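PDB 5LNB: ubiquitin-like-specific protease 2 from Saccharomyces cerevisiae, which removes the ubiquitin-like modifier SUMO from its conjugates as a cysteine protease of the C48 (Ulp1) family, represented here by the piece holding its catalytic domain. Local coordinates for residues 246-249 with 250-253; 274-277 with 278-282; 287-290 with 291-295. All coordinates share one frame; numbering follows the deposited sequence.

Contact 1 (246-249 with 250-253); sequences HFTA and KMIN
Ile-252 N donates to Thr-248 O over 2.7 Å, the shortest of four successive backbone bonds here, and is nearly straight, with an N-H...O angle of 170°. The side chains of the same two residues run side by side, pointing the same way. Thr-248 CG2 rests 3.9 Å from Ile-252 CG1, because a chi1 of -57° sets the methyl anti to the backbone N and swings OG1 round beside that N. From there the hydroxyl bonds back to the carbonyl of Ser-244, with a weaker link to that of Ser-240, so the buried threonine spends its polar branch on the preceding turn and its methyl on the following one. The pair lies on helix 245-255, within the Ulp1-family catalytic domain, where Ile-252 also packs on Pro-205 and Asn-253 on Pro-207. Met-251, about one turn on from Phe-247 and Thr-248, crosses both side chains at a slant. Its CE lies 3.9 Å from Thr-248 CG2, and its sulfur joins Phe-247 in a Met-aromatic contact. Here SD approaches the rim, 5.5 Å from the ring centroid and 75° off the normal, and Met-251 CE too comes in near the ring plane, 4.2 Å from Phe-247 CE1. Further along the helix, Asn-253 N bonds to Ala-249 O at 2.8 Å, while the asparagine's CG sits close to that same oxygen, at 3.1 Å. An alanine in place of Asn-253 would keep the backbone bond but is likely to open a gap beside Ala-249 O and weaken the packing against Pro-207. Towards the start of the helix, the Lys-250 chain passes obliquely by the His-246 ring, CD lying 4.4 Å from CE1.

Contact 2 (274-277 with 278-282); sequences LLQL and NYISY
Helix 264-285, which carries the chain past strand 23-26 and helix 51-67, is held in this portion by regular i to i+4 bonds, among them Ile-280 N to Gln-276 O at 2.8 Å. The side chains of that pair also meet. Gln-276 CG lies anti to the backbone N (chi1 -161°), and a bend further out lays the carboxamide against Ile-280, whose CD1 methyl sits over the flat of the group, 3.8 Å from Gln-276 NE2 and 4.0 Å from OE1. One residue further along, Leu-277 O takes two donors from Ser-281: the backbone N at 3.0 Å and, weakly, the hydroxyl OG at 3.3 Å. On the exposed side, Asn-278 folds its amide back towards the preceding turn, crossing the end of Leu-274, whose CD1 comes 4.0 Å from Asn-278 OD1. Leu-275 and Tyr-279 serve the inner side instead, both packing on Leu-23 of strand 23-26, and Leu-275 further on Phe-56 and Phe-60. Both ends of the Gln-276 amide are engaged as well, OE1 by Lys-273 NZ and NE2 by the carbonyl of Pro-21. This buried polar group is therefore satisfied and probably hindered from flipping, and the isoleucine methyl over its face adds van der Waals contact.

Contact 3 (287-290 with 291-295); sequences NLYE and EVMQM
Met-293 crosses Tyr-289 with its CG over one face of the ring, 3.8 Å from the centroid and 18° off the normal, a CH-pi arrangement displaced from the ring centre. The thioether follows as a Met-aromatic contact, SD standing obliquely at 4.6 Å from the centroid. The bend in the Met-293 chain at chi2 (-65°) brings the sulfur near the phenol end, where SD is 3.9 Å from Tyr-289 OH. Lys-284 adds a cation-pi contact to the same ring, and Ile-280, Leu-283 and Pro-21 pack on the tyrosine as well.

Among the hydrogen bonds, Met-293 N to Tyr-289 O is the straightest at 176°, spanning 3.0 Å; Val-292 and Gln-294 bond back in the same i to i+4 manner to Leu-288 and Glu-290. A water accepts from Glu-291 N and donates to Asn-287 O, each over 2.8 Å, bridging the first turn of helix 289-294 to Asn-287, two residues ahead of its start. Asn-287, with positive phi, is the C-prime residue of the Schellman motif that closes the preceding helix, so this water lies at the joint between the two.

A van der Waals contact joins unlike groups: Leu-288 and Glu-291 run side by side, with Leu-288 CD2 3.7 Å from the carboxylate oxygen Glu-291 OE1. With a methylene on one face and a lysine drawn to its pi electrons, the Tyr-289 ring is probably restrained by dispersion and electrostatics together, the polarisable sulfur near its hydroxyl adding to the first.

The three contacts follow one another along the C-terminal part of the chain and illustrate how side chains three or four residues apart meet along a helix. Contact 1 is partly buried and stands alone, its nearest atoms about 25 Å from contact 2; contacts 2 and 3 are surface contacts on successive helices, their centres about 14 Å apart. These two touch directly, Ile-280 CG2 lying 4.0 Å from Tyr-289 CE1, and both pack on Pro-21. Their chemistry differs with place: contact 1 sets a buried threonine methyl against Ile-252 and meets an aromatic ring at its edge, contact 2 buries a bonded amide, and contact 3 uses a ring face and a bridging water.

Contact 1 (246-249 with 250-253)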
ATOM      1  N   HIS A 246      20.965 -17.388  -2.845  1.00 39.88           N
ATOM      2  CA  HIS A 246      20.194 -18.539  -2.383  1.00 37.03           C
ATOM      3  C   HIS A 246      19.871 -18.436  -0.894  1.00 31.91           C
ATOM      4  O   HIS A 246      18.738 -18.694  -0.480  1.00 33.04           O
ATOM      5  CB  HIS A 246      20.950 -19.829  -2.693  1.00 42.69           C
ATOM      6  CG  HIS A 246      20.307 -21.056  -2.134  1.00 47.99           C
ATOM      7  ND1 HIS A 246      20.868 -21.789  -1.109  1.00 51.35           N
ATOM      8  CD2 HIS A 246      19.152 -21.686  -2.459  1.00 52.14           C
ATOM      9  CE1 HIS A 246      20.085 -22.817  -0.827  1.00 53.46           C
ATOM     10  NE2 HIS A 246      19.037 -22.777  -1.631  1.00 51.78           N
ATOM     11  N   PHE A 247      20.857 -18.071  -0.066  1.00 32.83           N
ATOM     12  CA  PHE A 247      20.570 -17.825   1.345  1.00 30.99           C
ATOM     13  C   PHE A 247      19.495 -16.752   1.499  1.00 31.87           C
ATOM     14  O   PHE A 247      18.537 -16.914   2.267  1.00 24.05           O
ATOM     15  CB  PHE A 247      21.849 -17.420   2.078  1.00 30.71           C
ATOM     16  CG  PHE A 247      21.659 -17.150   3.541  1.00 25.65           C
ATOM     17  CD1 PHE A 247      21.082 -15.968   3.975  1.00 24.70           C
ATOM     18  CD2 PHE A 247      22.084 -18.065   4.483  1.00 26.63           C
ATOM     19  CE1 PHE A 247      20.918 -15.710   5.333  1.00 24.77           C
ATOM     20  CE2 PHE A 247      21.922 -17.822   5.838  1.00 26.77           C
ATOM     21  CZ  PHE A 247      21.340 -16.642   6.266  1.00 25.87           C
ATOM     22  N   THR A 248      19.627 -15.654   0.757  1.00 24.71           N
ATOM     23  CA  THR A 248      18.678 -14.556   0.898  1.00 27.80           C
ATOM     24  C   THR A 248      17.274 -14.975   0.477  1.00 29.39           C
ATOM     25  O   THR A 248      16.285 -14.602   1.121  1.00 25.10           O
ATOM     26  CB  THR A 248      19.148 -13.358   0.084  1.00 25.52           C
ATOM     27  OG1 THR A 248      20.469 -12.993   0.513  1.00 26.82           O
ATOM     28  CG2 THR A 248      18.197 -12.183   0.278  1.00 24.30           C
ATOM     29  N   ALA A 249      17.164 -15.752  -0.604  1.00 30.29           N
ATOM     30  CA  ALA A 249      15.849 -16.173  -1.068  1.00 29.88           C
ATOM     31  C   ALA A 249      15.124 -16.969   0.010  1.00 25.81           C
ATOM     32  O   ALA A 249      13.957 -16.700   0.305  1.00 27.20           O
ATOM     33  CB  ALA A 249      15.981 -16.975  -2.368  1.00 24.76           C
ATOM     34  N   LYS A 250      15.808 -17.938   0.628  1.00 29.91           N
ATOM     35  CA  LYS A 250      15.225 -18.652   1.762  1.00 32.26           C
ATOM     36  C   LYS A 250      14.815 -17.687   2.871  1.00 31.64           C
ATOM     37  O   LYS A 250      13.716 -17.792   3.430  1.00 37.27           O
ATOM     38  CB  LYS A 250      16.212 -19.683   2.307  1.00 38.12           C
ATOM     39  CG  LYS A 250      16.261 -21.000   1.554  1.00 50.67           C
ATOM     40  CD  LYS A 250      17.146 -21.985   2.306  1.00 57.06           C
ATOM     41  CE  LYS A 250      16.885 -21.893   3.813  1.00 60.90           C
ATOM     42  NZ  LYS A 250      17.732 -22.816   4.623  1.00 63.87           N
ATOM     43  N   MET A 251      15.704 -16.756   3.221  1.00 24.39           N
ATOM     44  CA  MET A 251      15.418 -15.802   4.288  1.00 24.99           C
ATOM     45  C   MET A 251      14.203 -14.945   3.943  1.00 25.13           C
ATOM     46  O   MET A 251      13.293 -14.786   4.763  1.00 27.02           O
ATOM     47  CB  MET A 251      16.656 -14.937   4.551  1.00 24.72           C
ATOM     48  CG  MET A 251      16.414 -13.662   5.378  1.00 36.75           C
ATOM     49  SD  MET A 251      17.963 -12.788   5.778  1.00 46.09           S
ATOM     50  CE  MET A 251      18.614 -12.444   4.142  1.00 46.84           C
ATOM     51  N   ILE A 252      14.163 -14.400   2.722  1.00 22.66           N
ATOM     52  CA  ILE A 252      13.040 -13.562   2.309  1.00 21.71           C
ATOM     53  C   ILE A 252      11.750 -14.374   2.244  1.00 26.78           C
ATOM     54  O   ILE A 252      10.677 -13.898   2.633  1.00 33.57           O
ATOM     55  CB  ILE A 252      13.347 -12.884   0.961  1.00 23.90           C
ATOM     56  CG1 ILE A 252      14.399 -11.789   1.142  1.00 27.96           C
ATOM     57  CG2 ILE A 252      12.068 -12.330   0.325  1.00 19.60           C
ATOM     58  CD1 ILE A 252      14.007 -10.729   2.145  1.00 23.50           C
ATOM     59  N   ASN A 253      11.826 -15.608   1.749  1.00 25.56           N
ATOM     60  CA  ASN A 253      10.615 -16.412   1.636  1.00 25.96           C
ATOM     61  C   ASN A 253      10.035 -16.738   3.005  1.00 32.10           C
ATOM     62  O   ASN A 253       8.811 -16.749   3.182  1.00 32.00           O
ATOM     63  CB  ASN A 253      10.907 -17.688   0.856  1.00 27.57           C
ATOM     64  CG  ASN A 253      11.088 -17.427  -0.615  1.00 28.91           C
ATOM     65  OD1 ASN A 253      10.639 -16.403  -1.124  1.00 30.30           O
ATOM     66  ND2 ASN A 253      11.740 -18.357  -1.315  1.00 25.07           N
TER

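Contact 2 (274-277 with 278-282)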
ATOM      1  N   LEU A 274     -16.369 -12.040   6.595  1.00 34.29           N
ATOM      2  CA  LEU A 274     -16.627 -11.921   8.025  1.00 34.27           C
ATOM      3  C   LEU A 274     -17.014 -10.491   8.396  1.00 40.21           C
ATOM      4  O   LEU A 274     -17.981 -10.272   9.138  1.00 43.05           O
ATOM      5  CB  LEU A 274     -15.394 -12.379   8.799  1.00 38.63           C
ATOM      6  CG  LEU A 274     -15.429 -12.544  10.316  1.00 51.47           C
ATOM      7  CD1 LEU A 274     -16.830 -12.861  10.820  1.00 59.27           C
ATOM      8  CD2 LEU A 274     -14.450 -13.656  10.698  1.00 54.13           C
ATOM      9  N   LEU A 275     -16.270  -9.501   7.886  1.00 34.74           N
ATOM     10  CA  LEU A 275     -16.619  -8.108   8.146  1.00 34.49           C
ATOM     11  C   LEU A 275     -18.032  -7.791   7.668  1.00 41.00           C
ATOM     12  O   LEU A 275     -18.742  -6.992   8.295  1.00 35.38           O
ATOM     13  CB  LEU A 275     -15.611  -7.169   7.478  1.00 28.99           C
ATOM     14  CG  LEU A 275     -14.191  -7.139   8.052  1.00 30.91           C
ATOM     15  CD1 LEU A 275     -13.321  -6.149   7.288  1.00 26.87           C
ATOM     16  CD2 LEU A 275     -14.202  -6.796   9.540  1.00 28.03           C
ATOM     17  N   GLN A 276     -18.455  -8.407   6.562  1.00 37.42           N
ATOM     18  CA  GLN A 276     -19.800  -8.178   6.052  1.00 35.97           C
ATOM     19  C   GLN A 276     -20.841  -8.779   6.986  1.00 41.86           C
ATOM     20  O   GLN A 276     -21.867  -8.152   7.279  1.00 40.33           O
ATOM     21  CB  GLN A 276     -19.924  -8.771   4.652  1.00 35.10           C
ATOM     22  CG  GLN A 276     -21.072  -8.234   3.835  1.00 36.07           C
ATOM     23  CD  GLN A 276     -21.943  -9.338   3.292  1.00 37.70           C
ATOM     24  OE1 GLN A 276     -21.725 -10.511   3.592  1.00 42.78           O
ATOM     25  NE2 GLN A 276     -22.936  -8.974   2.488  1.00 36.35           N
ATOM     26  N   LEU A 277     -20.586  -9.995   7.469  1.00 39.24           N
ATOM     27  CA  LEU A 277     -21.539 -10.648   8.355  1.00 40.38           C
ATOM     28  C   LEU A 277     -21.746  -9.839   9.628  1.00 39.68           C
ATOM     29  O   LEU A 277     -22.877  -9.705  10.111  1.00 39.31           O
ATOM     30  CB  LEU A 277     -21.068 -12.067   8.671  1.00 38.53           C
ATOM     31  CG  LEU A 277     -21.205 -13.006   7.468  1.00 43.14           C
ATOM     32  CD1 LEU A 277     -20.589 -14.373   7.752  1.00 44.77           C
ATOM     33  CD2 LEU A 277     -22.682 -13.156   7.091  1.00 40.77           C
ATOM     34  N   ASN A 278     -20.672  -9.280  10.183  1.00 37.98           N
ATOM     35  CA  ASN A 278     -20.846  -8.428  11.353  1.00 44.45           C
ATOM     36  C   ASN A 278     -21.636  -7.171  11.002  1.00 41.37           C
ATOM     37  O   ASN A 278     -22.507  -6.745  11.768  1.00 43.87           O
ATOM     38  CB  ASN A 278     -19.489  -8.075  11.953  1.00 46.98           C
ATOM     39  CG  ASN A 278     -18.728  -9.301  12.413  1.00 53.57           C
ATOM     40  OD1 ASN A 278     -19.316 -10.350  12.665  1.00 57.92           O
ATOM     41  ND2 ASN A 278     -17.412  -9.172  12.525  1.00 56.76           N
ATOM     42  N   TYR A 279     -21.355  -6.574   9.841  1.00 38.08           N
ATOM     43  CA  TYR A 279     -22.111  -5.406   9.395  1.00 38.18           C
ATOM     44  C   TYR A 279     -23.597  -5.725   9.285  1.00 39.98           C
ATOM     45  O   TYR A 279     -24.447  -4.948   9.739  1.00 38.14           O
ATOM     46  CB  TYR A 279     -21.556  -4.920   8.059  1.00 28.68           C
ATOM     47  CG  TYR A 279     -22.252  -3.722   7.450  1.00 27.93           C
ATOM     48  CD1 TYR A 279     -22.333  -2.509   8.135  1.00 29.40           C
ATOM     49  CD2 TYR A 279     -22.797  -3.791   6.171  1.00 27.83           C
ATOM     50  CE1 TYR A 279     -22.963  -1.404   7.570  1.00 27.75           C
ATOM     51  CE2 TYR A 279     -23.421  -2.696   5.594  1.00 31.66           C
ATOM     52  CZ  TYR A 279     -23.498  -1.506   6.296  1.00 35.25           C
ATOM     53  OH  TYR A 279     -24.121  -0.419   5.725  1.00 38.87           O
ATOM     54  N   ILE A 280     -23.933  -6.864   8.676  1.00 33.79           N
ATOM     55  CA  ILE A 280     -25.332  -7.269   8.599  1.00 35.92           C
ATOM     56  C   ILE A 280     -25.928  -7.383   9.997  1.00 43.39           C
ATOM     57  O   ILE A 280     -27.051  -6.928  10.250  1.00 43.54           O
ATOM     58  CB  ILE A 280     -25.479  -8.589   7.823  1.00 39.66           C
ATOM     59  CG1 ILE A 280     -25.198  -8.372   6.335  1.00 41.97           C
ATOM     60  CG2 ILE A 280     -26.875  -9.168   8.024  1.00 40.09           C
ATOM     61  CD1 ILE A 280     -25.092  -9.671   5.555  1.00 36.92           C
ATOM     62  N   SER A 281     -25.200  -8.019  10.919  1.00 38.95           N
ATOM     63  CA  SER A 281     -25.702  -8.099  12.286  1.00 41.70           C
ATOM     64  C   SER A 281     -25.958  -6.710  12.842  1.00 44.74           C
ATOM     65  O   SER A 281     -27.008  -6.458  13.444  1.00 43.70           O
ATOM     66  CB  SER A 281     -24.726  -8.855  13.177  1.00 43.33           C
ATOM     67  OG  SER A 281     -24.691 -10.219  12.818  1.00 56.47           O
ATOM     68  N   TYR A 282     -25.020  -5.788  12.629  1.00 41.44           N
ATOM     69  CA  TYR A 282     -25.245  -4.415  13.053  1.00 42.68           C
ATOM     70  C   TYR A 282     -26.516  -3.852  12.425  1.00 43.67           C
ATOM     71  O   TYR A 282     -27.359  -3.279  13.119  1.00 47.37           O
ATOM     72  CB  TYR A 282     -24.032  -3.548  12.706  1.00 36.94           C
ATOM     73  CG  TYR A 282     -24.345  -2.076  12.769  1.00 43.20           C
ATOM     74  CD1 TYR A 282     -24.507  -1.434  13.991  1.00 50.15           C
ATOM     75  CD2 TYR A 282     -24.506  -1.330  11.608  1.00 45.40           C
ATOM     76  CE1 TYR A 282     -24.808  -0.086  14.056  1.00 54.72           C
ATOM     77  CE2 TYR A 282     -24.809   0.024  11.662  1.00 49.67           C
ATOM     78  CZ  TYR A 282     -24.959   0.641  12.891  1.00 57.16           C
ATOM     79  OH  TYR A 282     -25.263   1.991  12.960  1.00 63.50           O
TER

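Contact 3 (287-290 with 291-295)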
ATOM      1  N   ASN A 287     -32.236  -2.169  13.127  1.00 44.16           N
ATOM      2  CA  ASN A 287     -33.415  -2.156  12.260  1.00 46.78           C
ATOM      3  C   ASN A 287     -33.195  -1.297  11.013  1.00 44.66           C
ATOM      4  O   ASN A 287     -34.125  -0.674  10.495  1.00 45.82           O
ATOM      5  CB  ASN A 287     -34.656  -1.705  13.034  1.00 51.46           C
ATOM      6  CG  ASN A 287     -34.960  -2.615  14.212  1.00 57.08           C
ATOM      7  OD1 ASN A 287     -35.329  -3.778  14.033  1.00 55.60           O
ATOM      8  ND2 ASN A 287     -34.800  -2.091  15.426  1.00 60.85           N
ATOM      9  N   LEU A 288     -31.958  -1.274  10.517  1.00 39.79           N
ATOM     10  CA  LEU A 288     -31.612  -0.609   9.267  1.00 38.11           C
ATOM     11  C   LEU A 288     -31.451  -1.575   8.098  1.00 39.78           C
ATOM     12  O   LEU A 288     -31.245  -1.126   6.964  1.00 36.68           O
ATOM     13  CB  LEU A 288     -30.305   0.178   9.431  1.00 36.73           C
ATOM     14  CG  LEU A 288     -30.276   1.286  10.484  1.00 41.39           C
ATOM     15  CD1 LEU A 288     -28.865   1.808  10.652  1.00 38.24           C
ATOM     16  CD2 LEU A 288     -31.214   2.403  10.094  1.00 42.65           C
ATOM     17  N   TYR A 289     -31.522  -2.883   8.350  1.00 38.83           N
ATOM     18  CA  TYR A 289     -31.241  -3.860   7.302  1.00 38.76           C
ATOM     19  C   TYR A 289     -32.216  -3.722   6.133  1.00 41.99           C
ATOM     20  O   TYR A 289     -31.801  -3.672   4.971  1.00 40.73           O
ATOM     21  CB  TYR A 289     -31.282  -5.268   7.897  1.00 40.90           C
ATOM     22  CG  TYR A 289     -31.077  -6.375   6.899  1.00 41.36           C
ATOM     23  CD1 TYR A 289     -29.814  -6.640   6.379  1.00 39.58           C
ATOM     24  CD2 TYR A 289     -32.142  -7.171   6.487  1.00 43.83           C
ATOM     25  CE1 TYR A 289     -29.618  -7.656   5.475  1.00 47.30           C
ATOM     26  CE2 TYR A 289     -31.959  -8.193   5.589  1.00 46.64           C
ATOM     27  CZ  TYR A 289     -30.693  -8.431   5.083  1.00 50.53           C
ATOM     28  OH  TYR A 289     -30.498  -9.441   4.178  1.00 54.18           O
ATOM     29  N   GLU A 290     -33.520  -3.642   6.420  1.00 41.27           N
ATOM     30  CA  GLU A 290     -34.497  -3.564   5.337  1.00 43.96           C
ATOM     31  C   GLU A 290     -34.308  -2.307   4.493  1.00 42.53           C
ATOM     32  O   GLU A 290     -34.361  -2.371   3.259  1.00 39.98           O
ATOM     33  CB  GLU A 290     -35.918  -3.630   5.902  1.00 49.10           C
ATOM     34  CG  GLU A 290     -36.313  -5.015   6.407  1.00 58.86           C
ATOM     35  CD  GLU A 290     -36.214  -6.088   5.328  1.00 68.09           C
ATOM     36  OE1 GLU A 290     -36.411  -5.751   4.139  1.00 71.16           O
ATOM     37  OE2 GLU A 290     -35.938  -7.264   5.664  1.00 69.87           O
ATOM     38  N   GLU A 291     -34.088  -1.155   5.135  1.00 38.88           N
ATOM     39  CA  GLU A 291     -33.853   0.070   4.376  1.00 37.22           C
ATOM     40  C   GLU A 291     -32.663  -0.079   3.429  1.00 40.64           C
ATOM     41  O   GLU A 291     -32.730   0.325   2.261  1.00 35.22           O
ATOM     42  CB  GLU A 291     -33.637   1.250   5.329  1.00 36.34           C
ATOM     43  CG  GLU A 291     -33.083   2.511   4.657  1.00 34.59           C
ATOM     44  CD  GLU A 291     -32.848   3.682   5.630  1.00 34.34           C
ATOM     45  OE1 GLU A 291     -32.535   3.456   6.817  1.00 35.07           O
ATOM     46  OE2 GLU A 291     -32.983   4.841   5.196  1.00 34.52           O
ATOM     47  N   VAL A 292     -31.562  -0.662   3.911  1.00 34.64           N
ATOM     48  CA  VAL A 292     -30.357  -0.750   3.091  1.00 33.04           C
ATOM     49  C   VAL A 292     -30.561  -1.722   1.929  1.00 35.79           C
ATOM     50  O   VAL A 292     -30.203  -1.423   0.786  1.00 35.88           O
ATOM     51  CB  VAL A 292     -29.151  -1.139   3.966  1.00 36.32           C
ATOM     52  CG1 VAL A 292     -28.032  -1.683   3.103  1.00 36.33           C
ATOM     53  CG2 VAL A 292     -28.666   0.068   4.771  1.00 30.78           C
ATOM     54  N   MET A 293     -31.159  -2.882   2.194  1.00 35.90           N
ATOM     55  CA  MET A 293     -31.461  -3.822   1.120  1.00 40.21           C
ATOM     56  C   MET A 293     -32.377  -3.203   0.067  1.00 47.43           C
ATOM     57  O   MET A 293     -32.195  -3.431  -1.134  1.00 48.37           O
ATOM     58  CB  MET A 293     -32.086  -5.087   1.701  1.00 41.59           C
ATOM     59  CG  MET A 293     -31.133  -5.908   2.546  1.00 40.26           C
ATOM     60  SD  MET A 293     -29.766  -6.571   1.576  1.00 41.22           S
ATOM     61  CE  MET A 293     -30.580  -7.813   0.576  1.00 41.10           C
ATOM     62  N   GLN A 294     -33.378  -2.427   0.495  1.00 54.99           N
ATOM     63  CA  GLN A 294     -34.253  -1.754  -0.463  1.00 56.22           C
ATOM     64  C   GLN A 294     -33.459  -0.825  -1.374  1.00 54.49           C
ATOM     65  O   GLN A 294     -33.576  -0.889  -2.605  1.00 53.03           O
ATOM     66  CB  GLN A 294     -35.337  -0.971   0.275  1.00 60.30           C
ATOM     67  CG  GLN A 294     -36.557  -0.677  -0.569  1.00 68.79           C
ATOM     68  CD  GLN A 294     -37.527  -1.826  -0.561  1.00 76.71           C
ATOM     69  OE1 GLN A 294     -37.604  -2.572   0.415  1.00 78.32           O
ATOM     70  NE2 GLN A 294     -38.269  -1.989  -1.649  1.00 83.74           N
ATOM     71  N   MET A 295     -32.658   0.058  -0.783  1.00 50.97           N
ATOM     72  CA  MET A 295     -31.770   0.935  -1.534  1.00 54.60           C
ATOM     73  C   MET A 295     -30.680   0.138  -2.239  1.00 51.70           C
ATOM     74  O   MET A 295     -30.134   0.570  -3.252  1.00 52.07           O
ATOM     75  CB  MET A 295     -31.133   1.970  -0.608  1.00 59.84           C
ATOM     76  CG  MET A 295     -32.122   2.850   0.127  1.00 68.81           C
ATOM     77  SD  MET A 295     -31.300   3.867   1.370  1.00 72.03           S
ATOM     78  CE  MET A 295     -32.559   5.108   1.675  1.00 70.90           C
TER
HETATM   79  O   HOH W   1     -34.909  -0.964   7.794  1.00 31.29           O